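Side-chain contacts in tyrocidine synthetase 3 (Brevibacillus brevis, PDB 2JGP), which takes part in nonribosomal synthesis of the antibiotic tyrocidine, this fragment joining a peptidyl carrier domain to a condensation domain that forms peptide bonds: residues Leu31-Phe34 with Phe35-Gly38; Lys67-Ile70 with Gln71-Ala74; Ile224-Gly227 with Val228-Gly231; Glu236-Gln239 with Leu240-Asp244. All coordinates share one frame; numbering follows the deposited sequence.

How the contacts relate
Contacts 1 and 2 belong to the peptidyl carrier part, contacts 3 and 4 to the condensation domain, and the four follow that order along the chain. Contact 1 lies in the loop between helices 10-23 and 41-55; contact 2 starts helix 70-79. Their centres are about 10 Å apart and they touch, with a probable hydrogen bond of 2.9 Å between F34 N and P68 O. Contacts 3 and 4 hold the two ends of one helix, 227-241, with centres about 17 Å apart. Between the domains the distances are larger: the centres of contacts 1 and 3 lie about 40 Å apart. The carrier loop is thus well separated from the helix start at contact 3.

Contact 1: residues Leu31-Phe34 with Phe35-Gly38; sequences LDDF and FALG
D33 organises this turn through three hydrogen bonds. One carboxylate oxygen, OD1, takes two backbone N-H groups, with F35 N at 2.8 Å and A36 N at 3.0 Å from D33 OD1. They arrive from opposite faces of the carboxylate plane, both on the anti side of that oxygen. The reach is possible because CG stands trans to the backbone N (chi1 177°) and beside the carbonyl carbon, which folds OD1 over the chain that follows. The main chain of the same residue adds a third bond, L37 N to D33 O at 2.9 Å. Together these make an Asx motif, and it runs into a type I turn from F35 to G38.

F34 presents its edge to the face of F35, with ring planes at 83° and centroids of the F34 and F35 rings 5.3 Å apart. CD2 of F34 sits over the centre of the F35 ring. F35 also meets the ring of F65, while F34 packs against W19.

L37 CD1 touches D32 CB at 3.7 Å, the two side chains crossing nearly at a right angle, and D33 CB meets A36 CB at 3.8 Å. D32 turns its OD2 to G29 N and R1.

A single aspartate oxygen therefore satisfies two amides, which probably stiffens the loop ahead of helix 41-55, where carrier proteins of this family bear their phosphopantetheine serine.

Contact 2: residues Lys67-Ile70 with Gln71-Ala74; sequences KPTI and QELA
E72 packs its side chain back over K67, P68 and T69, the residues just ahead of its helix. Its CB lies 3.8 Å from K67 CB, the two side chains crossing roughly at right angles. With CG trans to the carbonyl carbon (chi1 -69°) and the chain extended beyond it, the next atoms pass along the threonine hydroxyl: E72 CG and CD lie 3.2 and 3.3 Å from T69 OG1. At the tip, OE2 receives the hydroxyl proton on its anti lone pair, a short bond of 2.6 Å from T69 OG1 to E72 OE2, and also touches P68 CD at 3.5 Å.

The same T69 OG1 accepts a weak bond from E72 N at 3.5 Å, and a water donates to it and accepts a hydrogen bond from Q71 NE2; OE1 of Q71 bonds to R8. A second water links K67 NZ to E72 O, while NZ stays 5.3 Å from E72 OE1, an opposite charge not in contact. Behind these, L73 N bonds to T69 O at 3.0 Å and A74 N to I70 O.

This is a threonine N-cap, here with the hydroxyl also donating to the glutamate three residues on, and it starts helix 70-79 of the helical carrier domain.

Contact 3: residues Ile224-Gly227 with Val228-Gly231; sequences ISDG and VSSG. With SO4 (sulfate ion), chain B.
D226 carries an extended backbone (phi -162°, psi -178°) up to the point where G227 turns helical, and from there the chain winds into helix 227-241. The first turns are closed by S230 N to D226 O at 2.9 Å and by a longer bond, G231 N to G227 O at 3.3 Å. D226 is the N-cap: its OD1 accepts S229 N at 2.9 Å, met nearly along the C-O direction. The N-H of G227 also points out of the helix start and donates to a sulfate, with G227 N 2.9 Å from SO4 O1.

Among the side chains, D226 places CG between its own N and carbonyl carbon (chi1 64°), the rotamer that folds OD1 over the start of the helix. The hydroxyl of S229 lies 2.8 Å from that oxygen, S229 OG to D226 OD1, but its proton can also go to G369 O. S230 OG gives a second proton to D226 O at 3.3 Å, coming from above the carbonyl plane and not along a lone pair. S225 OG presses on S229 CB at 3.3 Å; the contact buries this hydroxyl without any polar partner in the model.

Around it, D226 OD1 pairs with R359, and OD2 accepts F371 N and V372 N. D226 and G227 match the closing DG of the HHxxxDG motif of condensation domains. The aspartate thus ties the helix start to R359 and the 371-372 chain, consistent with a structural part in the motif. The sulfate, probably from the crystallisation liquor, marks a backbone N-H at the helix start that can donate to an anion.

Contact 4: residues Glu236-Gln239 with Leu240-Asp244; sequences EWVQ and LYQGD
W237 and Y241 have the same first torsion: CG is trans to the backbone N in both (chi1 179° and -173°), so that, one turn apart, the side chains run side by side in the same direction. The rings meet obliquely, planes at 39°, with the nearest approach 4.2 Å from W237 CZ2 to Y241 CD1. V238 and Q242 lie alongside each other in the same way. L240 folds against the chain ahead of it, its CG 3.1 Å from E236 O.

The backbone carries the helix to its end through L240 N to E236 O, Y241 N to W237 O at 2.8 Å and Q242 N to V238 O at 3.3 Å. The finish is a Schellman motif at G243, whose positive phi turns the chain: G243 N bonds to L240 O, and D244 N to Q239 O at 3.0 Å.

Helix 133-146 packs against this C-terminal turn of helix 227-241. W237 meets F140 and A139, L240 meets L143, and E236 bonds through OE1 to R146 and H147. Y241 OH reaches E132 N, just ahead of that neighbouring helix.

Contact 1: residues Leu31-Phe34 with Phe35-Gly38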
ATOM      1  N   LEU A  31      22.784   9.673  -6.083  1.00 63.74           N
ATOM      2  CA  LEU A  31      23.813  10.247  -6.952  1.00 64.03           C
ATOM      3  C   LEU A  31      25.237   9.892  -6.523  1.00 64.19           C
ATOM      4  O   LEU A  31      26.193  10.248  -7.210  1.00 64.14           O
ATOM      5  CB  LEU A  31      23.675  11.777  -7.010  1.00 64.23           C
ATOM      6  CG  LEU A  31      22.320  12.323  -7.475  1.00 64.62           C
ATOM      7  CD1 LEU A  31      22.309  13.848  -7.458  1.00 65.21           C
ATOM      8  CD2 LEU A  31      21.973  11.794  -8.862  1.00 64.93           C
ATOM      9  N   ASP A  32      25.391   9.205  -5.393  1.00 64.25           N
ATOM     10  CA  ASP A  32      26.735   8.908  -4.885  1.00 64.67           C
ATOM     11  C   ASP A  32      27.468   7.920  -5.792  1.00 64.39           C
ATOM     12  O   ASP A  32      26.871   6.977  -6.298  1.00 64.26           O
ATOM     13  CB  ASP A  32      26.678   8.387  -3.446  1.00 65.00           C
ATOM     14  CG  ASP A  32      26.504   9.510  -2.423  1.00 66.83           C
ATOM     15  OD1 ASP A  32      27.261  10.505  -2.474  1.00 69.49           O
ATOM     16  OD2 ASP A  32      25.622   9.391  -1.555  1.00 69.81           O
ATOM     17  N   ASP A  33      28.759   8.172  -6.000  1.00 64.39           N
ATOM     18  CA  ASP A  33      29.615   7.340  -6.846  1.00 64.40           C
ATOM     19  C   ASP A  33      30.534   6.527  -5.936  1.00 64.49           C
ATOM     20  O   ASP A  33      31.215   7.088  -5.068  1.00 64.14           O
ATOM     21  CB  ASP A  33      30.421   8.222  -7.809  1.00 64.67           C
ATOM     22  CG  ASP A  33      31.396   7.430  -8.676  1.00 64.87           C
ATOM     23  OD1 ASP A  33      32.363   6.852  -8.138  1.00 65.68           O
ATOM     24  OD2 ASP A  33      31.208   7.402  -9.911  1.00 66.62           O
ATOM     25  N   PHE A  34      30.544   5.210  -6.142  1.00 64.46           N
ATOM     26  CA  PHE A  34      31.270   4.269  -5.277  1.00 64.46           C
ATOM     27  C   PHE A  34      32.747   4.623  -5.115  1.00 64.68           C
ATOM     28  O   PHE A  34      33.308   4.535  -4.021  1.00 64.89           O
ATOM     29  CB  PHE A  34      31.152   2.844  -5.837  1.00 64.27           C
ATOM     30  CG  PHE A  34      31.743   1.797  -4.939  1.00 63.89           C
ATOM     31  CD1 PHE A  34      31.054   1.364  -3.817  1.00 63.11           C
ATOM     32  CD2 PHE A  34      32.999   1.264  -5.204  1.00 63.89           C
ATOM     33  CE1 PHE A  34      31.599   0.408  -2.975  1.00 63.26           C
ATOM     34  CE2 PHE A  34      33.553   0.306  -4.366  1.00 63.67           C
ATOM     35  CZ  PHE A  34      32.850  -0.121  -3.250  1.00 63.56           C
ATOM     36  N   PHE A  35      33.361   5.045  -6.208  1.00 64.76           N
ATOM     37  CA  PHE A  35      34.785   5.321  -6.232  1.00 65.20           C
ATOM     38  C   PHE A  35      35.081   6.724  -5.706  1.00 65.37           C
ATOM     39  O   PHE A  35      36.108   6.942  -5.062  1.00 65.75           O
ATOM     40  CB  PHE A  35      35.317   5.073  -7.643  1.00 65.32           C
ATOM     41  CG  PHE A  35      35.005   3.690  -8.146  1.00 65.43           C
ATOM     42  CD1 PHE A  35      33.854   3.446  -8.885  1.00 65.83           C
ATOM     43  CD2 PHE A  35      35.832   2.620  -7.825  1.00 65.93           C
ATOM     44  CE1 PHE A  35      33.548   2.163  -9.320  1.00 65.83           C
ATOM     45  CE2 PHE A  35      35.536   1.338  -8.262  1.00 66.09           C
ATOM     46  CZ  PHE A  35      34.388   1.106  -9.006  1.00 66.15           C
ATOM     47  N   ALA A  36      34.167   7.663  -5.937  1.00 65.68           N
ATOM     48  CA  ALA A  36      34.265   8.991  -5.320  1.00 65.80           C
ATOM     49  C   ALA A  36      34.162   8.889  -3.793  1.00 65.82           C
ATOM     50  O   ALA A  36      34.803   9.659  -3.075  1.00 65.20           O
ATOM     51  CB  ALA A  36      33.187   9.926  -5.862  1.00 65.89           C
ATOM     52  N   LEU A  37      33.362   7.936  -3.312  1.00 65.63           N
ATOM     53  CA  LEU A  37      33.190   7.709  -1.872  1.00 65.86           C
ATOM     54  C   LEU A  37      34.383   6.997  -1.224  1.00 65.75           C
ATOM     55  O   LEU A  37      34.404   6.812  -0.005  1.00 65.91           O
ATOM     56  CB  LEU A  37      31.898   6.918  -1.593  1.00 65.90           C
ATOM     57  CG  LEU A  37      30.563   7.637  -1.829  1.00 66.68           C
ATOM     58  CD1 LEU A  37      29.401   6.681  -1.588  1.00 66.81           C
ATOM     59  CD2 LEU A  37      30.413   8.891  -0.963  1.00 67.29           C
ATOM     60  N   GLY A  38      35.363   6.591  -2.030  1.00 65.41           N
ATOM     61  CA  GLY A  38      36.601   6.007  -1.521  1.00 65.20           C
ATOM     62  C   GLY A  38      36.768   4.520  -1.770  1.00 64.99           C
ATOM     63  O   GLY A  38      37.781   3.940  -1.381  1.00 64.83           O
TER

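Contact 2: residues Lys67-Ile70 with Gln71-Ala74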
ATOM      1  N   LYS A  67      28.658   1.328 -14.190  1.00 65.40           N
ATOM      2  CA  LYS A  67      27.513   2.013 -13.595  1.00 65.34           C
ATOM      3  C   LYS A  67      27.841   2.315 -12.130  1.00 64.51           C
ATOM      4  O   LYS A  67      27.311   1.669 -11.228  1.00 64.84           O
ATOM      5  CB  LYS A  67      26.271   1.122 -13.674  1.00 65.37           C
ATOM      6  CG  LYS A  67      25.981   0.505 -15.031  1.00 67.27           C
ATOM      7  CD  LYS A  67      25.386   1.491 -16.018  1.00 69.18           C
ATOM      8  CE  LYS A  67      24.702   0.755 -17.177  1.00 69.56           C
ATOM      9  NZ  LYS A  67      23.881   1.682 -17.987  1.00 70.16           N
ATOM     10  N   PRO A  68      28.734   3.293 -11.889  1.00 63.88           N
ATOM     11  CA  PRO A  68      29.308   3.510 -10.558  1.00 63.31           C
ATOM     12  C   PRO A  68      28.455   4.297  -9.556  1.00 62.85           C
ATOM     13  O   PRO A  68      28.907   4.515  -8.432  1.00 63.20           O
ATOM     14  CB  PRO A  68      30.592   4.275 -10.871  1.00 63.37           C
ATOM     15  CG  PRO A  68      30.231   5.094 -12.062  1.00 63.53           C
ATOM     16  CD  PRO A  68      29.304   4.227 -12.878  1.00 63.86           C
ATOM     17  N   THR A  69      27.246   4.709  -9.937  1.00 62.04           N
ATOM     18  CA  THR A  69      26.371   5.423  -9.017  1.00 61.50           C
ATOM     19  C   THR A  69      25.176   4.558  -8.631  1.00 61.41           C
ATOM     20  O   THR A  69      24.773   3.667  -9.380  1.00 60.84           O
ATOM     21  CB  THR A  69      25.871   6.755  -9.621  1.00 61.60           C
ATOM     22  OG1 THR A  69      25.102   6.489 -10.796  1.00 61.01           O
ATOM     23  CG2 THR A  69      27.039   7.678  -9.958  1.00 61.41           C
ATOM     24  N   ILE A  70      24.619   4.824  -7.452  1.00 61.30           N
ATOM     25  CA  ILE A  70      23.470   4.077  -6.952  1.00 61.19           C
ATOM     26  C   ILE A  70      22.324   4.043  -7.970  1.00 61.20           C
ATOM     27  O   ILE A  70      21.736   2.988  -8.211  1.00 61.09           O
ATOM     28  CB  ILE A  70      22.940   4.675  -5.624  1.00 61.17           C
ATOM     29  CG1 ILE A  70      23.919   4.420  -4.475  1.00 62.29           C
ATOM     30  CG2 ILE A  70      21.573   4.093  -5.274  1.00 61.41           C
ATOM     31  CD1 ILE A  70      24.059   2.954  -4.085  1.00 63.63           C
ATOM     32  N   GLN A  71      22.000   5.190  -8.566  1.00 60.63           N
ATOM     33  CA  GLN A  71      20.850   5.234  -9.480  1.00 60.44           C
ATOM     34  C   GLN A  71      21.093   4.416 -10.744  1.00 60.49           C
ATOM     35  O   GLN A  71      20.187   3.749 -11.231  1.00 60.45           O
ATOM     36  CB  GLN A  71      20.430   6.671  -9.813  1.00 60.39           C
ATOM     37  CG  GLN A  71      21.453   7.500 -10.557  1.00 60.34           C
ATOM     38  CD  GLN A  71      20.970   8.919 -10.818  1.00 60.82           C
ATOM     39  OE1 GLN A  71      19.887   9.306 -10.391  1.00 61.36           O
ATOM     40  NE2 GLN A  71      21.785   9.702 -11.511  1.00 59.34           N
ATOM     41  N   GLU A  72      22.313   4.446 -11.264  1.00 60.58           N
ATOM     42  CA  GLU A  72      22.627   3.676 -12.465  1.00 60.87           C
ATOM     43  C   GLU A  72      22.607   2.180 -12.195  1.00 61.11           C
ATOM     44  O   GLU A  72      22.105   1.406 -13.011  1.00 60.75           O
ATOM     45  CB  GLU A  72      23.994   4.048 -13.007  1.00 61.04           C
ATOM     46  CG  GLU A  72      24.088   5.437 -13.588  1.00 62.28           C
ATOM     47  CD  GLU A  72      25.514   5.779 -13.958  1.00 64.45           C
ATOM     48  OE1 GLU A  72      25.818   5.758 -15.159  1.00 66.67           O
ATOM     49  OE2 GLU A  72      26.334   6.031 -13.047  1.00 65.71           O
ATOM     50  N   LEU A  73      23.183   1.779 -11.066  1.00 61.21           N
ATOM     51  CA  LEU A  73      23.305   0.362 -10.725  1.00 61.98           C
ATOM     52  C   LEU A  73      21.948  -0.224 -10.356  1.00 62.18           C
ATOM     53  O   LEU A  73      21.640  -1.355 -10.722  1.00 62.36           O
ATOM     54  CB  LEU A  73      24.310   0.178  -9.584  1.00 62.37           C
ATOM     55  CG  LEU A  73      24.815  -1.240  -9.284  1.00 63.25           C
ATOM     56  CD1 LEU A  73      25.497  -1.862 -10.497  1.00 62.94           C
ATOM     57  CD2 LEU A  73      25.776  -1.193  -8.114  1.00 64.05           C
ATOM     58  N   ALA A  74      21.128   0.547  -9.644  1.00 62.07           N
ATOM     59  CA  ALA A  74      19.739   0.140  -9.371  1.00 62.38           C
ATOM     60  C   ALA A  74      18.938  -0.052 -10.658  1.00 62.41           C
ATOM     61  O   ALA A  74      18.205  -1.032 -10.793  1.00 62.47           O
ATOM     62  CB  ALA A  74      19.046   1.155  -8.470  1.00 62.45           C
TER
HETATM   63  O   HOH W   1      21.862   1.677 -15.648  1.00 36.14           O
HETATM   64  O   HOH W   2      24.492   8.821 -12.051  1.00 38.33           O

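Contact 3: residues Ile224-Gly227 with Val228-Gly231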
ATOM      1  N   ILE A 224      -9.006 -10.093  -6.875  1.00 61.43           N
ATOM      2  CA  ILE A 224      -8.527  -9.765  -8.230  1.00 61.58           C
ATOM      3  C   ILE A 224      -8.314  -8.261  -8.456  1.00 61.64           C
ATOM      4  O   ILE A 224      -8.161  -7.800  -9.590  1.00 61.68           O
ATOM      5  CB  ILE A 224      -9.446 -10.400  -9.321  1.00 61.68           C
ATOM      6  CG1 ILE A 224     -10.920 -10.023  -9.155  1.00 62.25           C
ATOM      7  CG2 ILE A 224      -9.326 -11.910  -9.278  1.00 61.22           C
ATOM      8  CD1 ILE A 224     -11.241  -8.595  -9.472  1.00 62.83           C
ATOM      9  N   SER A 225      -8.272  -7.496  -7.372  1.00 61.58           N
ATOM     10  CA  SER A 225      -8.135  -6.049  -7.475  1.00 61.64           C
ATOM     11  C   SER A 225      -7.565  -5.441  -6.197  1.00 61.65           C
ATOM     12  O   SER A 225      -7.294  -6.153  -5.226  1.00 61.36           O
ATOM     13  CB  SER A 225      -9.493  -5.429  -7.812  1.00 61.83           C
ATOM     14  OG  SER A 225      -9.368  -4.079  -8.193  1.00 62.14           O
ATOM     15  N   ASP A 226      -7.333  -4.131  -6.237  1.00 61.29           N
ATOM     16  CA  ASP A 226      -7.012  -3.335  -5.054  1.00 61.36           C
ATOM     17  C   ASP A 226      -7.239  -1.852  -5.364  1.00 61.75           C
ATOM     18  O   ASP A 226      -7.689  -1.503  -6.467  1.00 61.42           O
ATOM     19  CB  ASP A 226      -5.593  -3.635  -4.498  1.00 61.08           C
ATOM     20  CG  ASP A 226      -4.473  -3.269  -5.451  1.00 61.07           C
ATOM     21  OD1 ASP A 226      -4.726  -2.588  -6.467  1.00 60.14           O
ATOM     22  OD2 ASP A 226      -3.313  -3.658  -5.155  1.00 61.01           O
ATOM     23  N   GLY A 227      -6.947  -0.990  -4.393  1.00 61.82           N
ATOM     24  CA  GLY A 227      -7.192   0.440  -4.516  1.00 62.22           C
ATOM     25  C   GLY A 227      -6.588   1.026  -5.773  1.00 61.96           C
ATOM     26  O   GLY A 227      -7.268   1.714  -6.537  1.00 62.44           O
ATOM     27  N   VAL A 228      -5.310   0.743  -5.994  1.00 62.17           N
ATOM     28  CA  VAL A 228      -4.630   1.192  -7.206  1.00 62.30           C
ATOM     29  C   VAL A 228      -5.297   0.619  -8.465  1.00 62.29           C
ATOM     30  O   VAL A 228      -5.464   1.339  -9.446  1.00 61.73           O
ATOM     31  CB  VAL A 228      -3.125   0.844  -7.181  1.00 62.32           C
ATOM     32  CG1 VAL A 228      -2.503   0.982  -8.560  1.00 62.57           C
ATOM     33  CG2 VAL A 228      -2.391   1.725  -6.175  1.00 62.26           C
ATOM     34  N   SER A 229      -5.683  -0.661  -8.438  1.00 62.43           N
ATOM     35  CA  SER A 229      -6.312  -1.279  -9.614  1.00 62.41           C
ATOM     36  C   SER A 229      -7.640  -0.600  -9.967  1.00 63.19           C
ATOM     37  O   SER A 229      -7.934  -0.388 -11.143  1.00 63.14           O
ATOM     38  CB  SER A 229      -6.540  -2.777  -9.424  1.00 62.64           C
ATOM     39  OG  SER A 229      -5.350  -3.457  -9.070  1.00 60.17           O
ATOM     40  N   SER A 230      -8.430  -0.247  -8.951  1.00 63.81           N
ATOM     41  CA  SER A 230      -9.689   0.475  -9.169  1.00 64.43           C
ATOM     42  C   SER A 230      -9.465   1.817  -9.852  1.00 64.12           C
ATOM     43  O   SER A 230     -10.260   2.224 -10.702  1.00 64.20           O
ATOM     44  CB  SER A 230     -10.442   0.680  -7.850  1.00 64.62           C
ATOM     45  OG  SER A 230     -10.707  -0.566  -7.240  1.00 67.45           O
ATOM     46  N   GLY A 231      -8.376   2.497  -9.496  1.00 63.81           N
ATOM     47  CA  GLY A 231      -8.006   3.747 -10.156  1.00 63.66           C
ATOM     48  C   GLY A 231      -7.686   3.525 -11.623  1.00 63.37           C
ATOM     49  O   GLY A 231      -8.137   4.280 -12.485  1.00 63.15           O
TER
HETATM   50  S   SO4 B1523      -6.958  -1.237  -0.948  1.00 70.09           S
HETATM   51  O1  SO4 B1523      -6.865  -2.367  -1.856  1.00 69.06           O
HETATM   52  O2  SO4 B1523      -6.695  -1.669   0.420  1.00 70.35           O
HETATM   53  O3  SO4 B1523      -5.967  -0.237  -1.335  1.00 70.60           O
HETATM   54  O4  SO4 B1523      -8.301  -0.668  -1.031  1.00 70.60           O

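Contact 4: residues Glu236-Gln239 with Leu240-Asp244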
ATOM      1  N   GLU A 236      -9.060   3.838 -17.311  1.00 63.52           N
ATOM      2  CA  GLU A 236      -9.091   3.122 -18.584  1.00 63.90           C
ATOM      3  C   GLU A 236     -10.505   2.961 -19.131  1.00 64.11           C
ATOM      4  O   GLU A 236     -10.698   2.921 -20.344  1.00 64.22           O
ATOM      5  CB  GLU A 236      -8.396   1.769 -18.459  1.00 64.03           C
ATOM      6  CG  GLU A 236      -6.906   1.902 -18.190  1.00 64.14           C
ATOM      7  CD  GLU A 236      -6.160   0.601 -18.318  1.00 64.99           C
ATOM      8  OE1 GLU A 236      -6.811  -0.451 -18.453  1.00 65.65           O
ATOM      9  OE2 GLU A 236      -4.913   0.630 -18.275  1.00 66.32           O
ATOM     10  N   TRP A 237     -11.490   2.869 -18.238  1.00 64.33           N
ATOM     11  CA  TRP A 237     -12.890   2.840 -18.652  1.00 64.48           C
ATOM     12  C   TRP A 237     -13.246   4.142 -19.380  1.00 64.35           C
ATOM     13  O   TRP A 237     -13.843   4.119 -20.459  1.00 64.18           O
ATOM     14  CB  TRP A 237     -13.816   2.634 -17.448  1.00 64.53           C
ATOM     15  CG  TRP A 237     -15.255   2.618 -17.846  1.00 65.22           C
ATOM     16  CD1 TRP A 237     -15.955   1.558 -18.331  1.00 65.12           C
ATOM     17  CD2 TRP A 237     -16.159   3.730 -17.837  1.00 65.39           C
ATOM     18  NE1 TRP A 237     -17.246   1.936 -18.620  1.00 65.82           N
ATOM     19  CE2 TRP A 237     -17.398   3.264 -18.325  1.00 65.51           C
ATOM     20  CE3 TRP A 237     -16.044   5.074 -17.462  1.00 65.62           C
ATOM     21  CZ2 TRP A 237     -18.515   4.092 -18.446  1.00 65.19           C
ATOM     22  CZ3 TRP A 237     -17.160   5.899 -17.580  1.00 65.16           C
ATOM     23  CH2 TRP A 237     -18.377   5.402 -18.069  1.00 64.93           C
ATOM     24  N   VAL A 238     -12.864   5.270 -18.781  1.00 64.33           N
ATOM     25  CA  VAL A 238     -13.069   6.596 -19.370  1.00 64.45           C
ATOM     26  C   VAL A 238     -12.400   6.718 -20.741  1.00 64.52           C
ATOM     27  O   VAL A 238     -12.998   7.240 -21.689  1.00 64.46           O
ATOM     28  CB  VAL A 238     -12.522   7.711 -18.433  1.00 64.54           C
ATOM     29  CG1 VAL A 238     -12.442   9.052 -19.156  1.00 64.49           C
ATOM     30  CG2 VAL A 238     -13.392   7.823 -17.186  1.00 64.46           C
ATOM     31  N   GLN A 239     -11.163   6.238 -20.838  1.00 64.50           N
ATOM     32  CA  GLN A 239     -10.422   6.246 -22.102  1.00 64.45           C
ATOM     33  C   GLN A 239     -11.082   5.350 -23.155  1.00 64.56           C
ATOM     34  O   GLN A 239     -11.269   5.767 -24.301  1.00 64.23           O
ATOM     35  CB  GLN A 239      -8.969   5.806 -21.878  1.00 64.34           C
ATOM     36  CG  GLN A 239      -8.096   6.855 -21.204  1.00 64.75           C
ATOM     37  CD  GLN A 239      -6.735   6.314 -20.805  1.00 65.45           C
ATOM     38  OE1 GLN A 239      -6.618   5.542 -19.853  1.00 67.46           O
ATOM     39  NE2 GLN A 239      -5.698   6.718 -21.529  1.00 67.00           N
ATOM     40  N   LEU A 240     -11.435   4.128 -22.758  1.00 64.74           N
ATOM     41  CA  LEU A 240     -12.084   3.170 -23.665  1.00 65.07           C
ATOM     42  C   LEU A 240     -13.446   3.655 -24.161  1.00 65.48           C
ATOM     43  O   LEU A 240     -13.779   3.465 -25.333  1.00 65.50           O
ATOM     44  CB  LEU A 240     -12.231   1.799 -23.002  1.00 64.93           C
ATOM     45  CG  LEU A 240     -10.927   1.012 -22.835  1.00 64.83           C
ATOM     46  CD1 LEU A 240     -11.126  -0.155 -21.868  1.00 64.31           C
ATOM     47  CD2 LEU A 240     -10.387   0.531 -24.181  1.00 63.34           C
ATOM     48  N   TYR A 241     -14.222   4.283 -23.276  1.00 65.94           N
ATOM     49  CA  TYR A 241     -15.502   4.887 -23.658  1.00 66.46           C
ATOM     50  C   TYR A 241     -15.315   5.946 -24.752  1.00 67.02           C
ATOM     51  O   TYR A 241     -16.159   6.083 -25.639  1.00 67.19           O
ATOM     52  CB  TYR A 241     -16.197   5.507 -22.440  1.00 66.28           C
ATOM     53  CG  TYR A 241     -17.601   6.018 -22.719  1.00 66.02           C
ATOM     54  CD1 TYR A 241     -18.720   5.232 -22.438  1.00 65.87           C
ATOM     55  CD2 TYR A 241     -17.812   7.287 -23.261  1.00 66.08           C
ATOM     56  CE1 TYR A 241     -20.009   5.696 -22.692  1.00 65.93           C
ATOM     57  CE2 TYR A 241     -19.093   7.756 -23.517  1.00 65.95           C
ATOM     58  CZ  TYR A 241     -20.188   6.957 -23.229  1.00 65.78           C
ATOM     59  OH  TYR A 241     -21.462   7.423 -23.481  1.00 65.35           O
ATOM     60  N   GLN A 242     -14.210   6.687 -24.680  1.00 67.78           N
ATOM     61  CA  GLN A 242     -13.868   7.690 -25.694  1.00 68.41           C
ATOM     62  C   GLN A 242     -13.264   7.071 -26.959  1.00 68.64           C
ATOM     63  O   GLN A 242     -13.045   7.773 -27.947  1.00 68.53           O
ATOM     64  CB  GLN A 242     -12.879   8.710 -25.123  1.00 68.77           C
ATOM     65  CG  GLN A 242     -13.398   9.513 -23.933  1.00 69.80           C
ATOM     66  CD  GLN A 242     -12.288  10.281 -23.228  1.00 71.16           C
ATOM     67  OE1 GLN A 242     -11.291  10.661 -23.846  1.00 73.34           O
ATOM     68  NE2 GLN A 242     -12.459  10.520 -21.934  1.00 71.06           N
ATOM     69  N   GLY A 243     -12.981   5.769 -26.922  1.00 69.01           N
ATOM     70  CA  GLY A 243     -12.440   5.050 -28.073  1.00 69.29           C
ATOM     71  C   GLY A 243     -10.923   5.083 -28.170  1.00 69.57           C
ATOM     72  O   GLY A 243     -10.363   4.794 -29.228  1.00 69.63           O
ATOM     73  N   ASP A 244     -10.256   5.420 -27.067  1.00 69.80           N
ATOM     74  CA  ASP A 244      -8.793   5.484 -27.042  1.00 69.89           C
ATOM     75  C   ASP A 244      -8.183   4.090 -27.059  1.00 69.63           C
ATOM     76  O   ASP A 244      -8.816   3.123 -26.644  1.00 69.45           O
ATOM     77  CB  ASP A 244      -8.297   6.249 -25.808  1.00 70.06           C
ATOM     78  CG  ASP A 244      -8.622   7.736 -25.866  1.00 70.87           C
ATOM     79  OD1 ASP A 244      -8.929   8.248 -26.961  1.00 71.93           O
ATOM     80  OD2 ASP A 244      -8.560   8.397 -24.809  1.00 73.04           O
TER